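Local coordinates for protein putative triphosphoribosyl-dephospho-coA synthase (Archaeoglobus fulgidus DSM 4304, PDB 3H9P) that is of unknown function but, as a CitG-family protein, may bind ATP and act as a triphosphoribosyl-dephospho-CoA synthase, at residues 83-87 with 150-154. Residues are numbered along the deposited sequence; the frame is centred on the assembly and turned at random.
Sequences ARNRL and LVDGF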
ATOM      1  N   ALA A  83     -13.835 -13.621  17.041  1.00 29.21           N
ATOM      2  CA  ALA A  83     -13.057 -12.389  16.749  1.00 29.30           C
ATOM      3  C   ALA A  83     -13.385 -11.868  15.342  1.00 29.03           C
ATOM      4  O   ALA A  83     -13.611 -10.691  15.142  1.00 28.58           O
ATOM      5  CB  ALA A  83     -11.544 -12.641  16.908  1.00 27.44           C
ATOM      6  N   ARG A  84     -13.450 -12.765  14.367  1.00 29.97           N
ATOM      7  CA  ARG A  84     -13.887 -12.355  13.026  1.00 30.99           C
ATOM      8  C   ARG A  84     -15.302 -11.757  13.075  1.00 31.04           C
ATOM      9  O   ARG A  84     -15.567 -10.731  12.448  1.00 30.75           O
ATOM     10  CB  ARG A  84     -13.864 -13.533  12.076  1.00 30.96           C
ATOM     11  CG  ARG A  84     -14.407 -13.224  10.719  1.00 33.51           C
ATOM     12  CD  ARG A  84     -14.298 -14.444   9.882  1.00 38.14           C
ATOM     13  NE  ARG A  84     -13.969 -14.156   8.503  1.00 41.72           N
ATOM     14  CZ  ARG A  84     -14.024 -15.070   7.530  1.00 46.60           C
ATOM     15  NH1 ARG A  84     -14.400 -16.329   7.799  1.00 47.01           N
ATOM     16  NH2 ARG A  84     -13.713 -14.728   6.279  1.00 46.40           N
ATOM     17  N   ASN A  85     -16.198 -12.415  13.802  1.00 30.80           N
ATOM     18  CA  ASN A  85     -17.560 -11.926  13.979  1.00 31.51           C
ATOM     19  C   ASN A  85     -17.621 -10.552  14.675  1.00 30.72           C
ATOM     20  O   ASN A  85     -18.304  -9.646  14.213  1.00 29.83           O
ATOM     21  CB  ASN A  85     -18.389 -12.969  14.727  1.00 31.89           C
ATOM     22  CG  ASN A  85     -18.716 -14.202  13.854  1.00 36.60           C
ATOM     23  OD1 ASN A  85     -18.755 -14.119  12.618  1.00 40.76           O
ATOM     24  ND2 ASN A  85     -18.968 -15.342  14.497  1.00 38.69           N
ATOM     25  N   ARG A  86     -16.870 -10.381  15.759  1.00 29.81           N
ATOM     26  CA  ARG A  86     -16.764  -9.071  16.356  1.00 29.78           C
ATOM     27  C   ARG A  86     -16.165  -8.037  15.401  1.00 28.69           C
ATOM     28  O   ARG A  86     -16.565  -6.884  15.407  1.00 28.63           O
ATOM     29  CB  ARG A  86     -15.997  -9.107  17.684  1.00 30.24           C
ATOM     30  CG  ARG A  86     -16.816  -9.665  18.813  1.00 33.58           C
ATOM     31  CD  ARG A  86     -16.123  -9.500  20.209  1.00 38.38           C
ATOM     32  NE  ARG A  86     -17.111  -9.834  21.237  1.00 41.30           N
ATOM     33  CZ  ARG A  86     -17.318 -11.070  21.700  1.00 42.99           C
ATOM     34  NH1 ARG A  86     -16.573 -12.094  21.271  1.00 43.12           N
ATOM     35  NH2 ARG A  86     -18.273 -11.279  22.594  1.00 43.34           N
ATOM     36  N   LEU A  87     -15.215  -8.447  14.572  1.00 28.29           N
ATOM     37  CA  LEU A  87     -14.596  -7.515  13.600  1.00 28.36           C
ATOM     38  C   LEU A  87     -15.602  -6.993  12.577  1.00 28.49           C
ATOM     39  O   LEU A  87     -15.585  -5.803  12.209  1.00 27.87           O
ATOM     40  CB  LEU A  87     -13.409  -8.192  12.890  1.00 27.98           C
ATOM     41  CG  LEU A  87     -12.129  -8.236  13.716  1.00 28.38           C
ATOM     42  CD1 LEU A  87     -11.178  -9.328  13.179  1.00 27.69           C
ATOM     43  CD2 LEU A  87     -11.429  -6.876  13.776  1.00 22.91           C
ATOM     44  N   LEU A 150      -7.340 -10.562   9.655  1.00 28.22           N
ATOM     45  CA  LEU A 150      -8.481  -9.904  10.242  1.00 28.61           C
ATOM     46  C   LEU A 150      -9.726 -10.239   9.438  1.00 28.75           C
ATOM     47  O   LEU A 150     -10.844 -10.214   9.982  1.00 29.07           O
ATOM     48  CB  LEU A 150      -8.257  -8.389  10.381  1.00 28.96           C
ATOM     49  CG  LEU A 150      -7.833  -7.982  11.826  1.00 29.55           C
ATOM     50  CD1 LEU A 150      -6.505  -8.557  12.188  1.00 29.61           C
ATOM     51  CD2 LEU A 150      -7.824  -6.469  12.049  1.00 26.95           C
ATOM     52  N   VAL A 151      -9.531 -10.588   8.167  1.00 27.79           N
ATOM     53  CA  VAL A 151     -10.653 -10.840   7.283  1.00 29.08           C
ATOM     54  C   VAL A 151     -11.059 -12.331   7.138  1.00 29.10           C
ATOM     55  O   VAL A 151     -12.205 -12.619   6.911  1.00 29.77           O
ATOM     56  CB  VAL A 151     -10.441 -10.179   5.876  1.00 29.80           C
ATOM     57  CG1 VAL A 151     -11.370 -10.783   4.853  1.00 30.89           C
ATOM     58  CG2 VAL A 151     -10.667  -8.660   5.948  1.00 29.28           C
ATOM     59  N   ASP A 152     -10.124 -13.262   7.273  1.00 28.59           N
ATOM     60  CA  ASP A 152     -10.389 -14.640   6.924  1.00 28.56           C
ATOM     61  C   ASP A 152     -10.394 -15.529   8.134  1.00 27.93           C
ATOM     62  O   ASP A 152     -10.131 -16.698   8.000  1.00 28.07           O
ATOM     63  CB  ASP A 152      -9.321 -15.183   5.951  1.00 28.62           C
ATOM     64  CG  ASP A 152      -7.887 -15.316   6.605  1.00 31.11           C
ATOM     65  OD1 ASP A 152      -7.674 -15.324   7.877  1.00 31.74           O
ATOM     66  OD2 ASP A 152      -6.942 -15.420   5.801  1.00 34.03           O
ATOM     67  N   GLY A 153     -10.612 -14.983   9.320  1.00 28.13           N
ATOM     68  CA  GLY A 153     -10.637 -15.808  10.514  1.00 26.83           C
ATOM     69  C   GLY A 153      -9.283 -16.192  11.096  1.00 26.18           C
ATOM     70  O   GLY A 153      -9.175 -17.202  11.764  1.00 26.33           O
ATOM     71  N   PHE A 154      -8.240 -15.415  10.853  1.00 25.28           N
ATOM     72  CA  PHE A 154      -6.963 -15.693  11.518  1.00 25.20           C
ATOM     73  C   PHE A 154      -6.337 -17.050  11.112  1.00 25.84           C
ATOM     74  O   PHE A 154      -5.798 -17.774  11.944  1.00 25.61           O
ATOM     75  CB  PHE A 154      -7.111 -15.588  13.059  1.00 24.52           C
ATOM     76  CG  PHE A 154      -7.314 -14.175  13.544  1.00 22.53           C
ATOM     77  CD1 PHE A 154      -6.218 -13.374  13.880  1.00 20.47           C
ATOM     78  CD2 PHE A 154      -8.588 -13.645  13.638  1.00 20.19           C
ATOM     79  CE1 PHE A 154      -6.392 -12.084  14.282  1.00 22.27           C
ATOM     80  CE2 PHE A 154      -8.783 -12.342  14.063  1.00 23.20           C
ATOM     81  CZ  PHE A 154      -7.672 -11.542  14.388  1.00 19.49           C
TER
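R84 grips V151 O, the carbonyl of the last residue of helix 145-151: a worked example of an arginine closing a helix end. Its CG lies anti to the backbone N (chi1 175°), and the chain runs straight through chi2 and bends at chi3, bringing NH2 within 2.7 Å of V151 O, on a lone pair in the carbonyl plane. The oxygen is tilted 23° from the guanidinium plane and the bond is far from straight; NE adds a weak one. One guanidinium face lies against the turn, with D152 C 3.7 Å above its centre. An alanine here would probably cost V151 O both guanidinium bonds, leaving that to the Y134 hydroxyl, and open a gap beside the D152-G153 backbone. R84, D152 and G153 are partly exposed. The other side is buried and tighter: L87 crosses L150 at about a right angle, CD1 3.3 Å from L150 O and 3.9 Å from L150 CG, and that same methyl meets F154 CE2 obliquely, as does A83 CB (4.0 Å). D152 OD1 accepts a hydrogen bond from K155 N, in the first turn of helix 155-167. Helix 76-88 thus packs on the link between helices 145-151 and 155-167, with helix 58-68 lining the apolar side and Y134 and L133 of helix 133-138 touching R84 and L87.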